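Local coordinates for protein abietadiene synthase, chloroplastic (Abies grandis, PDB 3S9V) that belongs to the terpene synthase family of plants and is a mainly helical chloroplast enzyme with an N-terminal domain and a metal-binding domain, at residues F76-E81 against F253-F258; S227-P232 against N315-I320; S234-F239 against D249-V254. All coordinates share one frame; numbering follows the deposited sequence.

How the contacts relate
All three contacts lie on one side of the chain's centre. Contacts 1 and 3 share helix 245-258, their centres about 11 Å apart, and the ring of Phe76 reaches on from contact 1 to Leu251 and Asn252 of contact 3. The centre of contact 2 is about 13 Å from that of contact 3, and its turn at 227-232 leads straight into helix 232-242, whose Thr235 hydroxyl is hydrogen-bonded to the turn. Along the chain come 76-81, then 227-232, the nested pair 234-239 and 249-254, and finally 315-320. Helix 245-258 thus packs on the early helix 77-85 and pairs with helix 232-242, and contact 2 connects that hairpin to the segment opening the Asp-Ile-Asp-Asp sequence.

Contact 1: F76-E81 against F253-F258; sequences FPETVE and FVLKKF
Phe76 and Leu255 are brought together by matching first torsions, each with CG anti to its carbonyl carbon (chi1 -62° and -75°), while a fully extended second torsion in Leu255 (chi2 171°) pushes CD1 forward to the aromatic ring. That methyl sits over one face of Phe76, shifted from the middle toward the rim above CD2 and CE2. Leu255 CD1 is 3.4 Å from Phe76 CD2 and 3.6 Å from the ring centroid, a CH-pi contact made from above the face. The other methyl, CD2 of Leu255, faces CG2 of Thr79 at 4.3 Å. From the opposite direction comes Glu78, whose chain bends at its second torsion and brings OE2 to 3.9 Å from Leu255 CD1, so a carboxylate oxygen borders the otherwise apolar cluster.

The start of helix 77-85 is fixed by Phe76 O, which accepts two hydrogen bonds from Thr79. One is from the backbone N at 2.9 Å; the other, from Thr79 OG1 at 2.7 Å, lies in the carbonyl plane. Thr79 and Phe76 also lean on Val62 of helix 56-62, so a third helix backs the pair. A single leucine of one helix thus packs against the first turn of another more than 170 residues earlier, plain helix-to-helix packing consistent with the all-helical gamma domain of plant diterpene synthases.

Contact 2: S227-P232 against N315-I320; sequences SFLSSP and NPVPDI
Leu229 is the residue that meets the second segment, touching Pro316 and Val317. Asn315 precedes them, and its amide folds back along its own chain: ND2 donates to Val317 O at 2.7 Å in a nearly straight bond (167°), with the acceptor lying in the amide plane, spanning Pro316 from one side of it to the other.

Pro316 follows, its ring directed at the turn opposite. CG comes to 4.4 Å from Leu229 CA, so the proline packs on the backbone of Leu229 rather than on its side chain; it also rests on Ser223. Leu229 and Ser230 are the two central residues of a type I' turn from Phe228 to Ser231, both with positive phi, closed by the hydrogen bond from Ser231 N to Phe228 O (3.1 Å). An ST motif braces the same turn, Ser227 OG accepting from Ser230 N at 2.9 Å, and Ser230 OG is shared between Leu229 O and the indole NE1 of Trp311. In this helical N-terminal region, the turn thereby packs just ahead of an Asp-Ile-Asp-Asp sequence that begins at Asp319, consistent with the DXDD motif of class II terpene cyclases, carried by the beta domain and facing the cleft toward the gamma domain.

Val317 ends the touching part. Its CG1 methyl lies 4.5 Å from Leu229 CD1, a loose apolar approach, with Pro199 as a further neighbour.

Beyond Pro318 the chain reaches Asp319, the N-cap of helix 320-332: OD2 accepts a hydrogen bond from the backbone N of Asp322, while Asp319 O is hydrogen-bonded to the hydroxyl of Thr323. Backbone hydrogen bonds link Asp319 to Ile309 and Ile320 to Cys354.

Contact 3: S234-F239 against D249-V254; sequences STAAVF and DFLNFV
Apolar packing carries most of the meeting between helix 232-242 and helix 245-258, with Thr235 and Ala236 set against Phe250 and Leu251. Leu251 extends CD1 to the flank of the other helix, where it lies 4.1 Å from Ala236 CA and 4.3 Å from Ala236 CB; the small alanine lets the methyl come up to the backbone itself. The branch point of the same leucine, CG, is 4.3 Å from Thr235 CG2. With OG1 of the threonine beside the backbone N (chi1 -59°), the methyl CG2 falls anti to that N, and Thr235 CG2 also faces Phe250 CD1 at 4.1 Å.

The aromatic part of the contact is the Phe250 ring. Its side chain meets that of Thr235 at about a right angle, and Thr235 OG1 approaches CD1 of Phe250 to 3.9 Å from an oblique direction. One ring face of Phe250 is covered from within its own helix by Val254 CG2.

No hydrogen bond joins the two segments here; the hydrogen bonds of their side chains run elsewhere. Buried Thr235 OG1 turns to the preceding loop, where it is hydrogen-bonded to Ser231 O and to the backbone N of Phe228, so the hydroxyl beside the ring is satisfied. Ser234 OG is likewise held by Leu203 O and Leu206 N, which fastens the first turn of the helix to another part of the chain.

The local axes approach to 10.2 Å and run roughly antiparallel, with 143° between their directions. With only a short link between helices 232-242 and 245-258, this is an antiparallel helical hairpin, as in the alpha-helical barrel formed by the N-terminal domains of plant diterpene synthases.

Contact 1: F76-E81 against F253-F258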
loop_
_atom_site.group_PDB
_atom_site.type_symbol
_atom_site.label_atom_id
_atom_site.label_comp_id
_atom_site.label_asym_id
_atom_site.label_seq_id
_atom_site.Cartn_x
_atom_site.Cartn_y
_atom_site.Cartn_z
ATOM N N PHE A 76 14.150 5.111 40.042
ATOM C CA PHE A 76 13.427 6.103 39.244
ATOM C C PHE A 76 12.144 6.499 39.978
ATOM O O PHE A 76 11.051 6.093 39.584
ATOM C CB PHE A 76 13.038 5.532 37.879
ATOM C CG PHE A 76 14.204 5.126 37.024
ATOM C CD1 PHE A 76 14.436 3.783 36.739
ATOM C CD2 PHE A 76 15.052 6.085 36.474
ATOM C CE1 PHE A 76 15.499 3.396 35.913
ATOM C CE2 PHE A 76 16.116 5.711 35.649
ATOM C CZ PHE A 76 16.340 4.365 35.367
ATOM N N PRO A 77 12.257 7.317 41.040
ATOM C CA PRO A 77 11.110 7.767 41.844
ATOM C C PRO A 77 9.932 8.323 41.041
ATOM O O PRO A 77 8.772 8.176 41.433
ATOM C CB PRO A 77 11.719 8.832 42.761
ATOM C CG PRO A 77 13.136 8.403 42.884
ATOM C CD PRO A 77 13.487 8.003 41.471
ATOM N N GLU A 78 10.239 8.963 39.921
ATOM C CA GLU A 78 9.205 9.550 39.083
ATOM C C GLU A 78 8.244 8.488 38.512
ATOM O O GLU A 78 7.060 8.755 38.325
ATOM C CB GLU A 78 9.849 10.358 37.946
ATOM C CG GLU A 78 10.465 9.500 36.829
ATOM C CD GLU A 78 11.981 9.323 36.932
ATOM O OE1 GLU A 78 12.508 9.143 38.058
ATOM O OE2 GLU A 78 12.637 9.348 35.864
ATOM N N THR A 79 8.743 7.284 38.242
ATOM C CA THR A 79 7.874 6.254 37.701
ATOM C C THR A 79 6.905 5.758 38.766
ATOM O O THR A 79 5.754 5.447 38.467
ATOM C CB THR A 79 8.681 5.075 37.109
ATOM O OG1 THR A 79 9.438 4.426 38.139
ATOM C CG2 THR A 79 9.619 5.587 36.020
ATOM N N VAL A 80 7.353 5.693 40.013
ATOM C CA VAL A 80 6.462 5.265 41.087
ATOM C C VAL A 80 5.341 6.294 41.223
ATOM O O VAL A 80 4.163 5.943 41.362
ATOM C CB VAL A 80 7.203 5.150 42.431
ATOM C CG1 VAL A 80 6.196 4.943 43.573
ATOM C CG2 VAL A 80 8.170 3.981 42.376
ATOM N N GLU A 81 5.715 7.568 41.172
ATOM C CA GLU A 81 4.740 8.637 41.268
ATOM C C GLU A 81 3.777 8.551 40.083
ATOM O O GLU A 81 2.582 8.784 40.234
ATOM C CB GLU A 81 5.438 10.002 41.275
ATOM C CG GLU A 81 4.479 11.175 41.450
ATOM C CD GLU A 81 3.814 11.205 42.824
ATOM O OE1 GLU A 81 2.736 11.826 42.946
ATOM O OE2 GLU A 81 4.370 10.623 43.782
ATOM N N PHE A 253 17.659 6.361 28.386
ATOM C CA PHE A 253 17.362 6.833 27.038
ATOM C C PHE A 253 15.857 6.909 26.792
ATOM O O PHE A 253 15.367 7.863 26.186
ATOM C CB PHE A 253 18.046 5.917 26.010
ATOM C CG PHE A 253 17.503 6.044 24.610
ATOM C CD1 PHE A 253 16.481 5.204 24.166
ATOM C CD2 PHE A 253 18.024 6.985 23.730
ATOM C CE1 PHE A 253 15.985 5.298 22.864
ATOM C CE2 PHE A 253 17.536 7.086 22.426
ATOM C CZ PHE A 253 16.512 6.239 21.993
ATOM N N VAL A 254 15.117 5.909 27.262
ATOM C CA VAL A 254 13.671 5.920 27.090
ATOM C C VAL A 254 13.071 7.031 27.947
ATOM O O VAL A 254 12.194 7.764 27.495
ATOM C CB VAL A 254 13.040 4.573 27.498
ATOM C CG1 VAL A 254 11.526 4.707 27.564
ATOM C CG2 VAL A 254 13.438 3.493 26.504
ATOM N N LEU A 255 13.551 7.156 29.180
ATOM C CA LEU A 255 13.052 8.182 30.090
ATOM C C LEU A 255 13.449 9.590 29.656
ATOM O O LEU A 255 12.844 10.574 30.093
ATOM C CB LEU A 255 13.536 7.917 31.515
ATOM C CG LEU A 255 12.793 6.766 32.191
ATOM C CD1 LEU A 255 13.450 6.411 33.502
ATOM C CD2 LEU A 255 11.339 7.174 32.404
ATOM N N LYS A 256 14.460 9.688 28.800
ATOM C CA LYS A 256 14.887 10.989 28.311
ATOM C C LYS A 256 13.756 11.521 27.438
ATOM O O LYS A 256 13.450 12.715 27.448
ATOM C CB LYS A 256 16.173 10.864 27.490
ATOM C CG LYS A 256 16.629 12.171 26.848
ATOM C CD LYS A 256 18.002 12.042 26.202
ATOM C CE LYS A 256 18.008 11.017 25.073
ATOM N NZ LYS A 256 17.150 11.414 23.919
ATOM N N LYS A 257 13.125 10.611 26.701
ATOM C CA LYS A 257 12.021 10.950 25.812
ATOM C C LYS A 257 10.688 11.127 26.556
ATOM O O LYS A 257 9.966 12.100 26.325
ATOM C CB LYS A 257 11.870 9.855 24.742
ATOM C CG LYS A 257 11.096 10.256 23.466
ATOM C CD LYS A 257 9.659 10.672 23.746
ATOM C CE LYS A 257 8.884 10.932 22.456
ATOM N NZ LYS A 257 9.498 12.001 21.615
ATOM N N PHE A 258 10.365 10.208 27.463
ATOM C CA PHE A 258 9.086 10.290 28.166
ATOM C C PHE A 258 9.064 10.840 29.589
ATOM O O PHE A 258 8.004 10.902 30.206
ATOM C CB PHE A 258 8.408 8.923 28.137
ATOM C CG PHE A 258 8.274 8.353 26.760
ATOM C CD1 PHE A 258 9.192 7.431 26.284
ATOM C CD2 PHE A 258 7.235 8.756 25.927
ATOM C CE1 PHE A 258 9.082 6.911 24.995
ATOM C CE2 PHE A 258 7.116 8.247 24.640
ATOM C CZ PHE A 258 8.042 7.319 24.172
#

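Contact 2: S227-P232 against N315-I320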
loop_
_atom_site.group_PDB
_atom_site.type_symbol
_atom_site.label_atom_id
_atom_site.label_comp_id
_atom_site.label_asym_id
_atom_site.label_seq_id
_atom_site.Cartn_x
_atom_site.Cartn_y
_atom_site.Cartn_z
ATOM N N SER A 227 18.987 -2.567 25.059
ATOM C CA SER A 227 17.689 -3.142 25.384
ATOM C C SER A 227 17.647 -4.606 25.020
ATOM O O SER A 227 18.543 -5.126 24.355
ATOM C CB SER A 227 16.572 -2.446 24.611
ATOM O OG SER A 227 16.368 -3.084 23.357
ATOM N N PHE A 228 16.590 -5.267 25.468
ATOM C CA PHE A 228 16.366 -6.656 25.129
ATOM C C PHE A 228 15.081 -6.611 24.306
ATOM O O PHE A 228 13.982 -6.421 24.831
ATOM C CB PHE A 228 16.263 -7.490 26.403
ATOM C CG PHE A 228 17.611 -7.872 26.961
ATOM C CD1 PHE A 228 18.257 -9.024 26.520
ATOM C CD2 PHE A 228 18.282 -7.019 27.838
ATOM C CE1 PHE A 228 19.554 -9.324 26.932
ATOM C CE2 PHE A 228 19.583 -7.307 28.259
ATOM C CZ PHE A 228 20.224 -8.462 27.803
ATOM N N LEU A 229 15.265 -6.727 22.993
ATOM C CA LEU A 229 14.194 -6.661 22.004
ATOM C C LEU A 229 13.282 -5.452 22.177
ATOM O O LEU A 229 12.066 -5.542 21.999
ATOM C CB LEU A 229 13.365 -7.945 21.988
ATOM C CG LEU A 229 13.387 -8.463 20.547
ATOM C CD1 LEU A 229 14.206 -9.725 20.493
ATOM C CD2 LEU A 229 11.989 -8.693 20.033
ATOM N N SER A 230 13.899 -4.331 22.537
ATOM C CA SER A 230 13.242 -3.041 22.729
ATOM C C SER A 230 12.228 -2.934 23.856
ATOM O O SER A 230 11.570 -1.900 23.993
ATOM C CB SER A 230 12.589 -2.584 21.423
ATOM O OG SER A 230 11.350 -3.225 21.206
ATOM N N SER A 231 12.110 -3.979 24.670
ATOM C CA SER A 231 11.153 -3.981 25.777
ATOM C C SER A 231 11.709 -3.421 27.091
ATOM O O SER A 231 12.663 -3.957 27.651
ATOM C CB SER A 231 10.649 -5.408 26.006
ATOM O OG SER A 231 9.898 -5.501 27.201
ATOM N N PRO A 232 11.115 -2.331 27.606
ATOM C CA PRO A 232 11.574 -1.722 28.862
ATOM C C PRO A 232 11.440 -2.643 30.079
ATOM O O PRO A 232 12.342 -2.714 30.913
ATOM C CB PRO A 232 10.686 -0.490 28.982
ATOM C CG PRO A 232 10.451 -0.124 27.558
ATOM C CD PRO A 232 10.129 -1.459 26.950
ATOM N N ASN A 315 17.684 -2.597 14.941
ATOM C CA ASN A 315 16.920 -3.515 15.780
ATOM C C ASN A 315 17.659 -4.858 15.866
ATOM O O ASN A 315 18.307 -5.283 14.912
ATOM C CB ASN A 315 15.522 -3.728 15.189
ATOM C CG ASN A 315 14.489 -4.076 16.246
ATOM O OD1 ASN A 315 14.238 -3.289 17.156
ATOM N ND2 ASN A 315 13.883 -5.259 16.129
ATOM N N PRO A 316 17.580 -5.535 17.017
ATOM C CA PRO A 316 18.252 -6.831 17.195
ATOM C C PRO A 316 17.808 -7.850 16.142
ATOM O O PRO A 316 18.598 -8.669 15.684
ATOM C CB PRO A 316 17.823 -7.258 18.593
ATOM C CG PRO A 316 17.535 -5.964 19.280
ATOM C CD PRO A 316 16.842 -5.150 18.229
ATOM N N VAL A 317 16.530 -7.801 15.774
ATOM C CA VAL A 317 15.982 -8.715 14.782
ATOM C C VAL A 317 15.047 -7.975 13.832
ATOM O O VAL A 317 14.256 -7.128 14.252
ATOM C CB VAL A 317 15.186 -9.880 15.441
ATOM C CG1 VAL A 317 16.029 -10.548 16.507
ATOM C CG2 VAL A 317 13.882 -9.372 16.037
ATOM N N PRO A 318 15.130 -8.280 12.530
ATOM C CA PRO A 318 14.256 -7.607 11.570
ATOM C C PRO A 318 12.927 -8.337 11.530
ATOM O O PRO A 318 12.824 -9.460 12.027
ATOM C CB PRO A 318 15.022 -7.752 10.263
ATOM C CG PRO A 318 15.594 -9.144 10.399
ATOM C CD PRO A 318 16.103 -9.150 11.838
ATOM N N ASP A 319 11.912 -7.700 10.956
ATOM C CA ASP A 319 10.608 -8.340 10.823
ATOM C C ASP A 319 10.103 -8.121 9.404
ATOM O O ASP A 319 10.349 -7.077 8.800
ATOM C CB ASP A 319 9.605 -7.790 11.835
ATOM C CG ASP A 319 9.202 -6.369 11.546
ATOM O OD1 ASP A 319 10.011 -5.455 11.805
ATOM O OD2 ASP A 319 8.074 -6.168 11.055
ATOM N N ILE A 320 9.389 -9.109 8.878
ATOM C CA ILE A 320 8.889 -9.039 7.518
ATOM C C ILE A 320 7.947 -7.862 7.252
ATOM O O ILE A 320 7.902 -7.349 6.137
ATOM C CB ILE A 320 8.188 -10.356 7.128
ATOM C CG1 ILE A 320 8.221 -10.531 5.609
ATOM C CG2 ILE A 320 6.752 -10.358 7.636
ATOM C CD1 ILE A 320 7.729 -11.886 5.148
#

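Contact 3: S234-F239 against D249-V254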
loop_
_atom_site.group_PDB
_atom_site.type_symbol
_atom_site.label_atom_id
_atom_site.label_comp_id
_atom_site.label_asym_id
_atom_site.label_seq_id
_atom_site.Cartn_x
_atom_site.Cartn_y
_atom_site.Cartn_z
ATOM N N SER A 234 11.335 -5.875 30.044
ATOM C CA SER A 234 12.265 -6.975 29.846
ATOM C C SER A 234 13.676 -6.534 30.221
ATOM O O SER A 234 14.424 -7.266 30.864
ATOM C CB SER A 234 12.222 -7.430 28.385
ATOM O OG SER A 234 12.735 -8.743 28.246
ATOM N N THR A 235 14.032 -5.323 29.817
ATOM C CA THR A 235 15.348 -4.774 30.110
ATOM C C THR A 235 15.501 -4.490 31.599
ATOM O O THR A 235 16.578 -4.677 32.163
ATOM C CB THR A 235 15.571 -3.475 29.338
ATOM O OG1 THR A 235 15.462 -3.739 27.936
ATOM C CG2 THR A 235 16.954 -2.901 29.646
ATOM N N ALA A 236 14.419 -4.035 32.227
ATOM C CA ALA A 236 14.427 -3.734 33.656
ATOM C C ALA A 236 14.683 -5.013 34.445
ATOM O O ALA A 236 15.480 -5.032 35.383
ATOM C CB ALA A 236 13.093 -3.114 34.071
ATOM N N ALA A 237 14.002 -6.084 34.058
ATOM C CA ALA A 237 14.166 -7.371 34.717
ATOM C C ALA A 237 15.607 -7.841 34.566
ATOM O O ALA A 237 16.230 -8.250 35.540
ATOM C CB ALA A 237 13.222 -8.390 34.111
ATOM N N VAL A 238 16.142 -7.782 33.349
ATOM C CA VAL A 238 17.525 -8.213 33.134
ATOM C C VAL A 238 18.488 -7.396 33.995
ATOM O O VAL A 238 19.447 -7.934 34.537
ATOM C CB VAL A 238 17.981 -8.055 31.658
ATOM C CG1 VAL A 238 19.462 -8.417 31.535
ATOM C CG2 VAL A 238 17.147 -8.931 30.747
ATOM N N PHE A 239 18.239 -6.093 34.113
ATOM C CA PHE A 239 19.119 -5.243 34.905
ATOM C C PHE A 239 19.103 -5.636 36.362
ATOM O O PHE A 239 20.147 -5.679 37.009
ATOM C CB PHE A 239 18.724 -3.769 34.812
ATOM C CG PHE A 239 19.536 -2.884 35.714
ATOM C CD1 PHE A 239 20.834 -2.524 35.369
ATOM C CD2 PHE A 239 19.024 -2.454 36.939
ATOM C CE1 PHE A 239 21.614 -1.753 36.228
ATOM C CE2 PHE A 239 19.794 -1.683 37.805
ATOM C CZ PHE A 239 21.094 -1.332 37.449
ATOM N N ASP A 249 21.414 2.258 30.573
ATOM C CA ASP A 249 21.539 3.298 29.558
ATOM C C ASP A 249 20.288 3.333 28.677
ATOM O O ASP A 249 19.832 4.412 28.286
ATOM C CB ASP A 249 22.769 3.066 28.676
ATOM C CG ASP A 249 24.067 3.097 29.460
ATOM O OD1 ASP A 249 24.140 3.835 30.464
ATOM O OD2 ASP A 249 25.018 2.394 29.062
ATOM N N PHE A 250 19.733 2.158 28.369
ATOM C CA PHE A 250 18.527 2.092 27.542
ATOM C C PHE A 250 17.322 2.669 28.271
ATOM O O PHE A 250 16.494 3.349 27.668
ATOM C CB PHE A 250 18.210 0.653 27.110
ATOM C CG PHE A 250 16.901 0.528 26.373
ATOM C CD1 PHE A 250 15.775 0.000 27.000
ATOM C CD2 PHE A 250 16.781 0.985 25.060
ATOM C CE1 PHE A 250 14.545 -0.068 26.336
ATOM C CE2 PHE A 250 15.560 0.923 24.386
ATOM C CZ PHE A 250 14.438 0.394 25.027
ATOM N N LEU A 251 17.220 2.396 29.567
ATOM C CA LEU A 251 16.102 2.928 30.334
ATOM C C LEU A 251 16.234 4.444 30.460
ATOM O O LEU A 251 15.251 5.164 30.314
ATOM C CB LEU A 251 16.023 2.255 31.710
ATOM C CG LEU A 251 15.771 0.740 31.638
ATOM C CD1 LEU A 251 15.724 0.152 33.033
ATOM C CD2 LEU A 251 14.461 0.462 30.908
ATOM N N ASN A 252 17.445 4.930 30.721
ATOM C CA ASN A 252 17.664 6.372 30.815
ATOM C C ASN A 252 17.270 7.015 29.482
ATOM O O ASN A 252 16.638 8.075 29.450
ATOM C CB ASN A 252 19.136 6.693 31.103
ATOM C CG ASN A 252 19.540 6.364 32.526
ATOM O OD1 ASN A 252 18.768 6.574 33.467
ATOM N ND2 ASN A 252 20.765 5.863 32.697
ATOM N N PHE A 253 17.659 6.361 28.386
ATOM C CA PHE A 253 17.362 6.833 27.038
ATOM C C PHE A 253 15.857 6.909 26.792
ATOM O O PHE A 253 15.367 7.863 26.186
ATOM C CB PHE A 253 18.046 5.917 26.010
ATOM C CG PHE A 253 17.503 6.044 24.610
ATOM C CD1 PHE A 253 16.481 5.204 24.166
ATOM C CD2 PHE A 253 18.024 6.985 23.730
ATOM C CE1 PHE A 253 15.985 5.298 22.864
ATOM C CE2 PHE A 253 17.536 7.086 22.426
ATOM C CZ PHE A 253 16.512 6.239 21.993
ATOM N N VAL A 254 15.117 5.909 27.262
ATOM C CA VAL A 254 13.671 5.920 27.090
ATOM C C VAL A 254 13.071 7.031 27.947
ATOM O O VAL A 254 12.194 7.764 27.495
ATOM C CB VAL A 254 13.040 4.573 27.498
ATOM C CG1 VAL A 254 11.526 4.707 27.564
ATOM C CG2 VAL A 254 13.438 3.493 26.504
#